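Folylpolyglutamate synthase/dihydrofolate synthase (Thermotoga maritima, PDB 1O5Z) probably catalyses the magnesium-dependent, ATP-driven addition of L-glutamate to dihydropteroate and to tetrahydrofolate and its polyglutamates. Local coordinates at residues A[245-250]-A[337-341]; A[260-266]-A[295-300]; A[17-21]-A[108-112]; A[92-96]-A[132-136]. All coordinates share one frame; numbering follows the deposited sequence.

The four contacts form two touching pairs in distant parts of the chain. Contacts 1 and 2 meet where Asn250 pairs with Leu265 in one antiparallel sheet: contact 1 ties that sheet to helix 326-339, and contact 2 to helix 292-301. Both are partly buried and mix leucine packing with hydrogen bonds, in contact 2 also with bridging waters. Contacts 3 and 4, with centres 10 Å apart, touch through Leu19 and Phe92, and they use the successive helices 105-122 and 132-146. Both are buried, and no hydrogen bond crosses either; valines and aromatic rings dominate, joined in contact 4 by the Arg95 guanidinium against a phenylalanine edge. Between the pairs, the nearest atoms of contacts 2 and 4 are still about 15 Å apart.

Contact 1. Residues A[245-250]-A[337-341]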
loop_
_atom_site.group_PDB
_atom_site.type_symbol
_atom_site.label_atom_id
_atom_site.label_comp_id
_atom_site.label_asym_id
_atom_site.label_seq_id
_atom_site.Cartn_x
_atom_site.Cartn_y
_atom_site.Cartn_z
ATOM N N LEU A 245 -0.188 22.131 -5.928
ATOM C CA LEU A 245 0.183 20.853 -6.456
ATOM C C LEU A 245 1.200 21.086 -7.558
ATOM O O LEU A 245 0.992 21.881 -8.442
ATOM C CB LEU A 245 -1.048 20.196 -7.036
ATOM C CG LEU A 245 -2.206 19.994 -6.069
ATOM C CD1 LEU A 245 -3.287 19.277 -6.829
ATOM C CD2 LEU A 245 -1.823 19.162 -4.848
ATOM N N LYS A 246 2.312 20.387 -7.493
ATOM C CA LYS A 246 3.374 20.548 -8.448
ATOM C C LYS A 246 4.125 19.265 -8.336
ATOM O O LYS A 246 4.404 18.843 -7.233
ATOM C CB LYS A 246 4.271 21.693 -8.009
ATOM C CG LYS A 246 4.968 22.427 -9.156
ATOM C CD LYS A 246 6.483 22.206 -9.180
ATOM C CE LYS A 246 7.228 23.452 -8.735
ATOM N NZ LYS A 246 8.655 23.110 -8.496
ATOM N N LEU A 247 4.440 18.652 -9.465
ATOM C CA LEU A 247 5.096 17.356 -9.467
ATOM C C LEU A 247 6.243 17.329 -8.469
ATOM O O LEU A 247 7.089 18.215 -8.502
ATOM C CB LEU A 247 5.657 17.027 -10.853
ATOM C CG LEU A 247 4.928 16.113 -11.841
ATOM C CD1 LEU A 247 5.977 15.538 -12.770
ATOM C CD2 LEU A 247 4.148 14.968 -11.215
ATOM N N HIS A 248 6.245 16.329 -7.593
ATOM C CA HIS A 248 7.273 16.128 -6.529
ATOM C C HIS A 248 7.421 17.272 -5.513
ATOM O O HIS A 248 8.385 17.330 -4.770
ATOM C CB HIS A 248 8.667 15.824 -7.117
ATOM C CG HIS A 248 8.633 15.076 -8.412
ATOM N ND1 HIS A 248 8.209 13.765 -8.505
ATOM C CD2 HIS A 248 8.968 15.461 -9.670
ATOM C CE1 HIS A 248 8.272 13.379 -9.766
ATOM N NE2 HIS A 248 8.732 14.387 -10.492
ATOM N N GLU A 249 6.473 18.181 -5.475
ATOM C CA GLU A 249 6.630 19.355 -4.656
ATOM C C GLU A 249 5.253 19.900 -4.352
ATOM O O GLU A 249 4.929 21.004 -4.714
ATOM C CB GLU A 249 7.514 20.357 -5.372
ATOM C CG GLU A 249 7.914 21.570 -4.539
ATOM C CD GLU A 249 8.996 22.419 -5.217
ATOM O OE1 GLU A 249 8.914 23.685 -5.192
ATOM O OE2 GLU A 249 9.938 21.813 -5.800
ATOM N N ASN A 250 4.454 19.085 -3.665
ATOM C CA ASN A 250 3.062 19.389 -3.387
ATOM C C ASN A 250 2.928 19.970 -2.005
ATOM O O ASN A 250 3.203 19.333 -1.013
ATOM C CB ASN A 250 2.203 18.143 -3.527
ATOM C CG ASN A 250 2.300 17.535 -4.919
ATOM O OD1 ASN A 250 1.676 18.044 -5.866
ATOM N ND2 ASN A 250 3.129 16.489 -5.063
ATOM N N LYS A 337 -4.806 14.809 -15.432
ATOM C CA LYS A 337 -5.252 16.113 -15.883
ATOM C C LYS A 337 -4.693 17.244 -14.999
ATOM O O LYS A 337 -4.594 18.416 -15.422
ATOM C CB LYS A 337 -6.790 16.164 -15.955
ATOM C CG LYS A 337 -7.495 15.178 -16.934
ATOM C CD LYS A 337 -8.812 15.823 -17.507
ATOM C CE LYS A 337 -9.965 14.831 -17.921
ATOM N NZ LYS A 337 -9.545 13.697 -18.817
ATOM N N LEU A 338 -4.327 16.899 -13.774
ATOM C CA LEU A 338 -3.807 17.885 -12.846
ATOM C C LEU A 338 -2.358 18.180 -13.105
ATOM O O LEU A 338 -1.937 19.312 -13.057
ATOM C CB LEU A 338 -3.915 17.393 -11.417
ATOM C CG LEU A 338 -5.261 17.537 -10.734
ATOM C CD1 LEU A 338 -5.149 16.930 -9.361
ATOM C CD2 LEU A 338 -5.707 19.005 -10.656
ATOM N N TYR A 339 -1.590 17.148 -13.360
ATOM C CA TYR A 339 -0.162 17.279 -13.358
ATOM C C TYR A 339 0.433 17.313 -14.757
ATOM O O TYR A 339 1.603 17.650 -14.916
ATOM C CB TYR A 339 0.438 16.115 -12.562
ATOM C CG TYR A 339 0.220 16.236 -11.058
ATOM C CD1 TYR A 339 -0.748 15.492 -10.407
ATOM C CD2 TYR A 339 0.997 17.086 -10.283
ATOM C CE1 TYR A 339 -0.927 15.592 -9.032
ATOM C CE2 TYR A 339 0.811 17.190 -8.926
ATOM C CZ TYR A 339 -0.145 16.441 -8.301
ATOM O OH TYR A 339 -0.340 16.548 -6.942
ATOM N N PHE A 340 -0.355 16.962 -15.773
ATOM C CA PHE A 340 0.167 16.822 -17.151
ATOM C C PHE A 340 -0.685 17.521 -18.173
ATOM O O PHE A 340 -0.731 17.115 -19.322
ATOM C CB PHE A 340 0.292 15.347 -17.491
ATOM C CG PHE A 340 1.328 14.671 -16.679
ATOM C CD1 PHE A 340 2.670 14.760 -17.043
ATOM C CD2 PHE A 340 0.993 14.021 -15.504
ATOM C CE1 PHE A 340 3.661 14.143 -16.272
ATOM C CE2 PHE A 340 1.960 13.416 -14.741
ATOM C CZ PHE A 340 3.306 13.466 -15.125
ATOM N N ASN A 341 -1.337 18.587 -17.753
ATOM C CA ASN A 341 -2.377 19.194 -18.558
ATOM C C ASN A 341 -1.960 19.490 -20.026
ATOM O O ASN A 341 -2.569 18.963 -21.001
ATOM C CB ASN A 341 -2.864 20.439 -17.873
ATOM C CG ASN A 341 -4.059 21.029 -18.561
ATOM O OD1 ASN A 341 -4.982 20.310 -18.909
ATOM N ND2 ASN A 341 -4.056 22.341 -18.758
#
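Tyr339, in the last turn of helix 326-339, holds CG anti to its carbonyl carbon (chi1 -72°), which directs the ring into the loop 245-250, where Tyr339 OH donates to Asn250 OD1 at 2.7 Å. The acceptor lies in the plane of the ring, at its edge, whereas the amide stands almost upright to that ring, its plane turned by 88°. The hydroxyl approaches from above the carbonyl plane, not along a lone pair. From the opposite face of the amide Lys246 N donates a second bond to Asn250 OD1 at 2.9 Å, so that one oxygen is gripped from both sides.

Leu245 crosses the ring at about a right angle, its CD2 3.7 Å from Tyr339 OH, and its CD1 also reaches Leu338 CD1 at 3.9 Å. Leu247 divides its two methyls between neighbours: CD2 rests 3.9 Å from Tyr339 CD2, while CD1 comes within 4.1 Å of Phe340 CZ.

Further out, a type II beta turn from Lys246 to Glu249, closed by Glu249 N to Lys246 O at 2.8 Å, shapes the loop that presents these groups. The other end of the Asn250 amide is fixed too, since ND2 bonds to Leu265 O and to Asn268 OD1. The hydroxyl of Tyr339 has another partner in Gly269 N, and Phe340 continues onto Met317 and Ile319 of strand 316-320. The contact joins two regions of this Mur ligase-type protein: the hairpin loop of the middle-domain family region and the C-terminal end of a helix in the glutamate ligase region.

Contact 2. Residues A[260-266]-A[295-300]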
loop_
_atom_site.group_PDB
_atom_site.type_symbol
_atom_site.label_atom_id
_atom_site.label_comp_id
_atom_site.label_asym_id
_atom_site.label_seq_id
_atom_site.Cartn_x
_atom_site.Cartn_y
_atom_site.Cartn_z
ATOM N N PHE A 260 1.171 23.488 10.843
ATOM C CA PHE A 260 2.337 23.545 9.993
ATOM C C PHE A 260 1.895 24.201 8.696
ATOM O O PHE A 260 0.773 23.980 8.225
ATOM C CB PHE A 260 2.877 22.152 9.740
ATOM C CG PHE A 260 3.295 21.431 10.989
ATOM C CD1 PHE A 260 2.614 20.299 11.419
ATOM C CD2 PHE A 260 4.382 21.892 11.746
ATOM C CE1 PHE A 260 3.018 19.626 12.592
ATOM C CE2 PHE A 260 4.796 21.227 12.921
ATOM C CZ PHE A 260 4.109 20.102 13.345
ATOM N N GLU A 261 2.760 25.044 8.144
ATOM C CA GLU A 261 2.478 25.719 6.889
ATOM C C GLU A 261 3.504 25.313 5.830
ATOM O O GLU A 261 4.670 25.104 6.144
ATOM C CB GLU A 261 2.521 27.236 7.080
ATOM C CG GLU A 261 1.826 27.773 8.325
ATOM C CD GLU A 261 1.787 29.283 8.280
ATOM O OE1 GLU A 261 1.363 29.830 7.233
ATOM O OE2 GLU A 261 2.189 29.940 9.262
ATOM N N ASP A 262 3.065 25.212 4.580
ATOM C CA ASP A 262 3.937 24.808 3.465
ATOM C C ASP A 262 4.763 23.536 3.696
ATOM O O ASP A 262 5.965 23.498 3.443
ATOM C CB ASP A 262 4.801 25.974 2.997
ATOM C CG ASP A 262 3.953 27.106 2.464
ATOM O OD1 ASP A 262 4.260 28.278 2.783
ATOM O OD2 ASP A 262 2.924 26.914 1.750
ATOM N N LEU A 263 4.074 22.506 4.166
ATOM C CA LEU A 263 4.587 21.165 4.125
ATOM C C LEU A 263 4.620 20.695 2.681
ATOM O O LEU A 263 3.819 21.105 1.872
ATOM C CB LEU A 263 3.707 20.235 4.937
ATOM C CG LEU A 263 3.535 20.549 6.425
ATOM C CD1 LEU A 263 2.437 19.677 6.960
ATOM C CD2 LEU A 263 4.802 20.267 7.191
ATOM N N VAL A 264 5.543 19.803 2.383
ATOM C CA VAL A 264 5.766 19.336 1.042
ATOM C C VAL A 264 5.697 17.812 0.992
ATOM O O VAL A 264 6.359 17.101 1.777
ATOM C CB VAL A 264 7.116 19.854 0.524
ATOM C CG1 VAL A 264 7.417 19.324 -0.889
ATOM C CG2 VAL A 264 7.118 21.396 0.521
ATOM N N LEU A 265 4.853 17.324 0.090
ATOM C CA LEU A 265 4.843 15.937 -0.281
ATOM C C LEU A 265 5.484 15.730 -1.619
ATOM O O LEU A 265 5.204 16.423 -2.592
ATOM C CB LEU A 265 3.440 15.436 -0.443
ATOM C CG LEU A 265 2.631 14.859 0.679
ATOM C CD1 LEU A 265 1.407 14.355 -0.017
ATOM C CD2 LEU A 265 3.324 13.729 1.404
ATOM N N THR A 266 6.289 14.704 -1.686
ATOM C CA THR A 266 6.872 14.312 -2.929
ATOM C C THR A 266 5.843 13.539 -3.725
ATOM O O THR A 266 5.675 13.770 -4.927
ATOM C CB THR A 266 8.107 13.516 -2.617
ATOM O OG1 THR A 266 9.007 14.403 -1.955
ATOM C CG2 THR A 266 8.870 13.125 -3.874
ATOM N N ILE A 295 8.859 15.447 10.634
ATOM C CA ILE A 295 7.589 15.465 9.964
ATOM C C ILE A 295 7.862 15.927 8.537
ATOM O O ILE A 295 7.434 15.294 7.562
ATOM C CB ILE A 295 6.608 16.424 10.721
ATOM C CG1 ILE A 295 6.104 15.776 11.991
ATOM C CG2 ILE A 295 5.411 16.799 9.869
ATOM C CD1 ILE A 295 5.517 16.768 12.939
ATOM N N ARG A 296 8.573 17.032 8.384
ATOM C CA ARG A 296 8.812 17.525 7.034
ATOM C C ARG A 296 9.633 16.552 6.202
ATOM O O ARG A 296 9.361 16.360 5.017
ATOM C CB ARG A 296 9.512 18.849 7.078
ATOM C CG ARG A 296 8.655 19.924 7.619
ATOM C CD ARG A 296 9.319 21.298 7.582
ATOM N NE ARG A 296 8.418 22.290 8.146
ATOM C CZ ARG A 296 7.512 22.969 7.449
ATOM N NH1 ARG A 296 7.413 22.805 6.142
ATOM N NH2 ARG A 296 6.702 23.843 8.060
ATOM N N GLU A 297 10.650 15.956 6.801
ATOM C CA GLU A 297 11.528 15.087 6.037
ATOM C C GLU A 297 10.825 13.780 5.727
ATOM O O GLU A 297 10.915 13.306 4.624
ATOM C CB GLU A 297 12.856 14.832 6.757
ATOM C CG GLU A 297 13.642 13.629 6.225
ATOM C CD GLU A 297 14.928 13.368 7.003
ATOM O OE1 GLU A 297 15.825 14.206 6.835
ATOM O OE2 GLU A 297 15.025 12.341 7.763
ATOM N N GLY A 298 10.125 13.237 6.704
ATOM C CA GLY A 298 9.360 11.997 6.545
ATOM C C GLY A 298 8.313 12.102 5.461
ATOM O O GLY A 298 8.222 11.201 4.617
ATOM N N LEU A 299 7.571 13.223 5.441
ATOM C CA LEU A 299 6.621 13.533 4.338
ATOM C C LEU A 299 7.273 13.712 2.965
ATOM O O LEU A 299 6.746 13.276 1.953
ATOM C CB LEU A 299 5.823 14.794 4.652
ATOM C CG LEU A 299 4.845 14.696 5.821
ATOM C CD1 LEU A 299 4.178 15.992 6.019
ATOM C CD2 LEU A 299 3.818 13.604 5.625
ATOM N N LYS A 300 8.419 14.360 2.932
ATOM C CA LYS A 300 9.208 14.441 1.705
ATOM C C LYS A 300 9.672 13.066 1.198
ATOM O O LYS A 300 9.858 12.869 0.001
ATOM C CB LYS A 300 10.430 15.341 1.921
ATOM C CG LYS A 300 10.566 16.337 0.836
ATOM C CD LYS A 300 11.460 17.519 1.172
ATOM C CE LYS A 300 11.432 18.537 -0.074
ATOM N NZ LYS A 300 11.672 20.046 0.229
HETATM O O HOH W 1 7.796 18.006 3.730
HETATM O O HOH W 2 6.189 11.963 -0.403
#
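With CG anti to its carbonyl carbon (chi1 -68°) and the chain extended from CG to NE, Arg296 carries its guanidinium from helix 292-301 to the carbonyls of Glu261 and Asp262. Those carbonyls lie at the corner in strand 259-265, beside a G1 beta bulge in which two residues, Asp262 and Leu263, are set opposite Phe252 of the neighbouring strand. Beyond the corner, strand 263-265, at the edge of a three-stranded antiparallel sheet, runs with the helix at 20°, the short axes approaching to 7.0 Å.

Both carbonyl oxygens lie in the guanidinium plane, at its edge. Arg296 NH2 bonds nearly straight to Glu261 O at 3.1 Å; NH1 reaches Asp262 O less directly, from above that carbonyl's plane. A salt bridge from NE to Glu292 holds the remaining side of the group, and Leu263 CD2 lies over the centre of one face, 3.8 Å from Arg296 CZ.

Apolar contacts fill the space between strand and helix. Ile295 CD1 meets the Phe260 ring at CZ, 3.6 Å away, and Leu263 CD1 comes to 4.2 Å from Leu299 CD1. Ile73 of helix 63-77 touches both Ile295 and Leu299, which places the helix between the three-stranded sheet and helix 63-77.

Backbones meet through water. Water 1 donates to Val264 O and to Arg296 O, and water 2 donates to Leu299 O while accepting a weak bond from Thr266 N. At the end of the strand Thr266 OG1 donates directly to Lys300 O over 2.6 Å, in the carbonyl plane and on a lone pair.

Contact 3. Residues A[17-21]-A[108-112]; sequences EVLRY and VVKIY
Val18 and Val109 bring helices 17-21 and 108-112 together, their CA atoms 6.7 Å apart where the two axes, 10.6 Å distant at closest approach, cross at 54°. Val18 points toward the partner helix and forks across it. Its CG1 meets Val108 CG1 at 4.0 Å, while CG2 lies 3.7 Å from Tyr112 CG and also leans on Val109. Val18 and Tyr112 run alongside each other, pointing opposite ways, so that the valine methyls press against the root of the tyrosine and not its hydroxyl end.

That far end belongs to Tyr21. Both tyrosines hold CG anti to the backbone N (chi1 161° for Tyr21), which swings their rings into the space between the helices. They cross obliquely, with centroids 5.3 Å apart and planes inclined at 56°. Tyr112 CE1 lies 3.7 Å from Tyr21 CD1, over one face of the Tyr21 ring, and the Tyr112 hydroxyl oxygen sits above the same ring toward its rim. A serine in place of Tyr112 lacks the ring, which would probably open a gap beside Val18 CG2 and uncover part of one face of Tyr21.

Tyr21 is steadied at its own hydroxyl by Asp123, just beyond the end of helix 105-122, and Leu119 of that helix touches both tyrosines. Val108 also touches Met139 of helix 132-146, extending the apolar contact to that helix. This is helix-to-helix packing at an oblique crossing, by which the N-terminal helix 12-23 is laid against helix 105-122 of the Mur ligase middle-domain region.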
loop_
_atom_site.group_PDB
_atom_site.type_symbol
_atom_site.label_atom_id
_atom_site.label_comp_id
_atom_site.label_asym_id
_atom_site.label_seq_id
_atom_site.Cartn_x
_atom_site.Cartn_y
_atom_site.Cartn_z
ATOM N N GLU A 17 12.578 -20.709 -2.022
ATOM C CA GLU A 17 11.897 -21.896 -1.468
ATOM C C GLU A 17 10.967 -21.528 -0.305
ATOM O O GLU A 17 9.888 -22.102 -0.140
ATOM C CB GLU A 17 12.974 -22.912 -1.017
ATOM C CG GLU A 17 12.752 -24.385 -1.345
ATOM C CD GLU A 17 12.344 -24.674 -2.791
ATOM O OE1 GLU A 17 13.231 -24.947 -3.681
ATOM O OE2 GLU A 17 11.101 -24.683 -3.016
ATOM N N VAL A 18 11.362 -20.546 0.499
ATOM C CA VAL A 18 10.432 -19.968 1.470
ATOM C C VAL A 18 9.201 -19.424 0.768
ATOM O O VAL A 18 8.084 -19.601 1.253
ATOM C CB VAL A 18 11.029 -18.788 2.276
ATOM C CG1 VAL A 18 9.943 -18.082 3.032
ATOM C CG2 VAL A 18 12.071 -19.274 3.234
ATOM N N LEU A 19 9.399 -18.702 -0.334
ATOM C CA LEU A 19 8.260 -18.080 -1.046
ATOM C C LEU A 19 7.390 -19.143 -1.698
ATOM O O LEU A 19 6.189 -19.020 -1.723
ATOM C CB LEU A 19 8.715 -17.053 -2.084
ATOM C CG LEU A 19 9.456 -15.809 -1.622
ATOM C CD1 LEU A 19 9.707 -14.890 -2.821
ATOM C CD2 LEU A 19 8.707 -15.129 -0.534
ATOM N N ARG A 20 7.999 -20.210 -2.195
ATOM C CA ARG A 20 7.188 -21.343 -2.637
ATOM C C ARG A 20 6.286 -21.901 -1.519
ATOM O O ARG A 20 5.122 -22.172 -1.766
ATOM C CB ARG A 20 8.060 -22.414 -3.258
ATOM C CG ARG A 20 8.747 -21.891 -4.510
ATOM C CD ARG A 20 9.376 -22.960 -5.353
ATOM N NE ARG A 20 10.269 -22.408 -6.374
ATOM C CZ ARG A 20 11.579 -22.227 -6.233
ATOM N NH1 ARG A 20 12.195 -22.554 -5.118
ATOM N NH2 ARG A 20 12.295 -21.720 -7.233
ATOM N N TYR A 21 6.817 -22.058 -0.305
ATOM C CA TYR A 21 6.025 -22.547 0.830
ATOM C C TYR A 21 4.917 -21.520 1.099
ATOM O O TYR A 21 3.759 -21.878 1.231
ATOM C CB TYR A 21 6.890 -22.853 2.115
ATOM C CG TYR A 21 6.061 -22.904 3.420
ATOM C CD1 TYR A 21 5.677 -21.712 4.072
ATOM C CD2 TYR A 21 5.608 -24.131 3.962
ATOM C CE1 TYR A 21 4.870 -21.718 5.206
ATOM C CE2 TYR A 21 4.808 -24.165 5.137
ATOM C CZ TYR A 21 4.434 -22.936 5.758
ATOM O OH TYR A 21 3.622 -22.893 6.912
ATOM N N VAL A 108 14.567 -13.096 5.809
ATOM C CA VAL A 108 13.315 -13.753 5.571
ATOM C C VAL A 108 13.549 -15.257 5.818
ATOM O O VAL A 108 12.781 -15.927 6.509
ATOM C CB VAL A 108 12.834 -13.532 4.143
ATOM C CG1 VAL A 108 11.756 -14.610 3.762
ATOM C CG2 VAL A 108 12.337 -12.085 3.933
ATOM N N VAL A 109 14.633 -15.762 5.253
ATOM C CA VAL A 109 15.014 -17.161 5.433
ATOM C C VAL A 109 15.196 -17.472 6.929
ATOM O O VAL A 109 14.665 -18.458 7.424
ATOM C CB VAL A 109 16.274 -17.482 4.609
ATOM C CG1 VAL A 109 16.854 -18.859 4.953
ATOM C CG2 VAL A 109 15.955 -17.467 3.176
ATOM N N LYS A 110 15.897 -16.596 7.641
ATOM C CA LYS A 110 16.133 -16.773 9.081
ATOM C C LYS A 110 14.855 -16.822 9.900
ATOM O O LYS A 110 14.671 -17.727 10.702
ATOM C CB LYS A 110 17.051 -15.670 9.639
ATOM C CG LYS A 110 18.586 -15.912 9.389
ATOM C CD LYS A 110 19.390 -14.615 9.711
ATOM C CE LYS A 110 20.814 -14.901 10.237
ATOM N NZ LYS A 110 21.096 -14.167 11.561
ATOM N N ILE A 111 13.993 -15.833 9.735
ATOM C CA ILE A 111 12.734 -15.848 10.435
ATOM C C ILE A 111 11.909 -17.067 10.046
ATOM O O ILE A 111 11.318 -17.707 10.906
ATOM C CB ILE A 111 11.940 -14.547 10.258
ATOM C CG1 ILE A 111 12.376 -13.504 11.309
ATOM C CG2 ILE A 111 10.426 -14.751 10.524
ATOM C CD1 ILE A 111 13.298 -12.618 10.775
ATOM N N TYR A 112 11.894 -17.426 8.776
ATOM C CA TYR A 112 11.191 -18.617 8.402
ATOM C C TYR A 112 11.754 -19.888 9.130
ATOM O O TYR A 112 11.012 -20.694 9.626
ATOM C CB TYR A 112 11.215 -18.809 6.887
ATOM C CG TYR A 112 10.597 -20.111 6.559
ATOM C CD1 TYR A 112 9.215 -20.252 6.535
ATOM C CD2 TYR A 112 11.382 -21.225 6.379
ATOM C CE1 TYR A 112 8.653 -21.470 6.287
ATOM C CE2 TYR A 112 10.845 -22.422 6.140
ATOM C CZ TYR A 112 9.475 -22.548 6.097
ATOM O OH TYR A 112 8.951 -23.812 5.876
#

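Contact 4. Residues A[92-96]-A[132-136]; sequences FRERI and FFEVV
Phe92 holds CG anti to its backbone N (chi1 172°), which points the ring edge-on at helix 132-136. Val136 meets it head on: CG2 lies in the ring plane, 3.9 Å from Phe92 CE1, and Val136 CG1 approaches Phe92 CZ at 4.0 Å. Phe132 adopts the same first torsion (chi1 170°) and reaches out from the first turn of its helix, its CZ 4.2 Å from Phe92 CE1. One turn later along the helix, Val136 CG2 sits over a face of the Phe132 ring.

Arg95 runs extended from CG to NE and lays a guanidinium face against the Phe132 edge, with the two planes 86° apart. Arg95 NH2 is 3.7 Å from Phe132 CE2, and CZ of the ring stands over the centre of the guanidinium. The charge thus meets ring edge and not the pi face. Ile96 adds its CD1, 4.4 Å from Val136 CG1.

Without the Phe92 ring, as with an alanine here, the Val136 methyls and Phe132 CZ would probably face a gap, and Leu19 would lose one of its neighbours. The contact packs the 3-10 turn 92-95, which leads into strand 96-98 of the large mixed sheet, against the start of helix 132-146 within the Mur ligase middle-domain region. With no hydrogen bond between the segments, cohesion rests on van der Waals contact, and the buried arginine, with carbon over one guanidinium face, probably depends on outside partners such as His88 at NE.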
loop_
_atom_site.group_PDB
_atom_site.type_symbol
_atom_site.label_atom_id
_atom_site.label_comp_id
_atom_site.label_asym_id
_atom_site.label_seq_id
_atom_site.Cartn_x
_atom_site.Cartn_y
_atom_site.Cartn_z
ATOM N N PHE A 92 8.419 -9.356 -2.636
ATOM C CA PHE A 92 7.845 -9.742 -1.369
ATOM C C PHE A 92 8.427 -8.964 -0.195
ATOM O O PHE A 92 7.741 -8.695 0.784
ATOM C CB PHE A 92 8.067 -11.243 -1.192
ATOM C CG PHE A 92 7.700 -11.740 0.139
ATOM C CD1 PHE A 92 6.415 -12.246 0.379
ATOM C CD2 PHE A 92 8.623 -11.706 1.165
ATOM C CE1 PHE A 92 6.056 -12.738 1.650
ATOM C CE2 PHE A 92 8.298 -12.173 2.421
ATOM C CZ PHE A 92 7.001 -12.704 2.669
ATOM N N ARG A 93 9.693 -8.595 -0.300
ATOM C CA ARG A 93 10.379 -7.932 0.793
ATOM C C ARG A 93 9.911 -6.466 1.117
ATOM O O ARG A 93 10.212 -5.925 2.217
ATOM C CB ARG A 93 11.883 -8.068 0.561
ATOM C CG ARG A 93 12.312 -9.534 0.571
ATOM C CD ARG A 93 13.516 -9.816 -0.297
ATOM N NE ARG A 93 14.390 -8.703 -0.023
ATOM C CZ ARG A 93 14.778 -7.781 -0.848
ATOM N NH1 ARG A 93 14.562 -7.875 -2.139
ATOM N NH2 ARG A 93 15.477 -6.787 -0.342
ATOM N N GLU A 94 9.159 -5.851 0.194
ATOM C CA GLU A 94 8.428 -4.607 0.498
ATOM C C GLU A 94 7.496 -4.696 1.725
ATOM O O GLU A 94 7.132 -3.676 2.353
ATOM C CB GLU A 94 7.528 -4.233 -0.701
ATOM C CG GLU A 94 8.247 -3.794 -1.948
ATOM C CD GLU A 94 7.360 -3.825 -3.179
ATOM O OE1 GLU A 94 6.123 -3.654 -3.047
ATOM O OE2 GLU A 94 7.900 -4.046 -4.285
ATOM N N ARG A 95 7.071 -5.915 2.044
ATOM C CA ARG A 95 6.046 -6.133 3.059
ATOM C C ARG A 95 6.571 -5.907 4.450
ATOM O O ARG A 95 5.811 -5.607 5.319
ATOM C CB ARG A 95 5.462 -7.567 2.968
ATOM C CG ARG A 95 4.675 -7.857 1.727
ATOM C CD ARG A 95 4.414 -9.289 1.511
ATOM N NE ARG A 95 3.670 -9.499 0.283
ATOM C CZ ARG A 95 2.341 -9.646 0.205
ATOM N NH1 ARG A 95 1.786 -9.819 -0.994
ATOM N NH2 ARG A 95 1.564 -9.660 1.302
ATOM N N ILE A 96 7.879 -6.090 4.648
ATOM C CA ILE A 96 8.499 -6.029 5.993
ATOM C C ILE A 96 9.775 -5.196 5.950
ATOM O O ILE A 96 10.692 -5.492 5.213
ATOM C CB ILE A 96 8.829 -7.445 6.484
ATOM C CG1 ILE A 96 7.596 -8.355 6.366
ATOM C CG2 ILE A 96 9.297 -7.416 7.897
ATOM C CD1 ILE A 96 7.892 -9.778 6.728
ATOM N N PHE A 132 -1.568 -17.759 4.316
ATOM C CA PHE A 132 -0.446 -16.972 3.831
ATOM C C PHE A 132 -0.220 -15.718 4.648
ATOM O O PHE A 132 0.890 -15.432 5.163
ATOM C CB PHE A 132 -0.716 -16.580 2.364
ATOM C CG PHE A 132 0.239 -15.576 1.829
ATOM C CD1 PHE A 132 1.541 -15.951 1.496
ATOM C CD2 PHE A 132 -0.142 -14.221 1.692
ATOM C CE1 PHE A 132 2.443 -14.998 1.020
ATOM C CE2 PHE A 132 0.762 -13.292 1.219
ATOM C CZ PHE A 132 2.051 -13.686 0.876
ATOM N N PHE A 133 -1.273 -14.926 4.735
ATOM C CA PHE A 133 -1.184 -13.611 5.391
ATOM C C PHE A 133 -0.914 -13.738 6.879
ATOM O O PHE A 133 -0.205 -12.952 7.480
ATOM C CB PHE A 133 -2.462 -12.797 5.155
ATOM C CG PHE A 133 -2.325 -11.357 5.581
ATOM C CD1 PHE A 133 -1.443 -10.512 4.918
ATOM C CD2 PHE A 133 -3.005 -10.872 6.682
ATOM C CE1 PHE A 133 -1.291 -9.197 5.330
ATOM C CE2 PHE A 133 -2.825 -9.563 7.115
ATOM C CZ PHE A 133 -1.979 -8.731 6.446
ATOM N N GLU A 134 -1.489 -14.745 7.495
ATOM C CA GLU A 134 -1.190 -15.021 8.873
ATOM C C GLU A 134 0.276 -15.304 9.058
ATOM O O GLU A 134 0.908 -14.755 9.954
ATOM C CB GLU A 134 -2.052 -16.180 9.372
ATOM C CG GLU A 134 -3.504 -15.681 9.513
ATOM C CD GLU A 134 -4.514 -16.756 9.769
ATOM O OE1 GLU A 134 -4.174 -17.985 9.734
ATOM O OE2 GLU A 134 -5.670 -16.338 9.972
ATOM N N VAL A 135 0.838 -16.149 8.200
ATOM C CA VAL A 135 2.256 -16.491 8.347
ATOM C C VAL A 135 3.159 -15.249 8.149
ATOM O O VAL A 135 4.053 -14.981 8.928
ATOM C CB VAL A 135 2.647 -17.597 7.383
ATOM C CG1 VAL A 135 4.172 -17.831 7.448
ATOM C CG2 VAL A 135 1.959 -18.856 7.774
ATOM N N VAL A 136 2.886 -14.490 7.091
ATOM C CA VAL A 136 3.704 -13.333 6.768
ATOM C C VAL A 136 3.619 -12.294 7.901
ATOM O O VAL A 136 4.610 -11.668 8.296
ATOM C CB VAL A 136 3.292 -12.719 5.418
ATOM C CG1 VAL A 136 4.143 -11.459 5.122
ATOM C CG2 VAL A 136 3.456 -13.713 4.351
#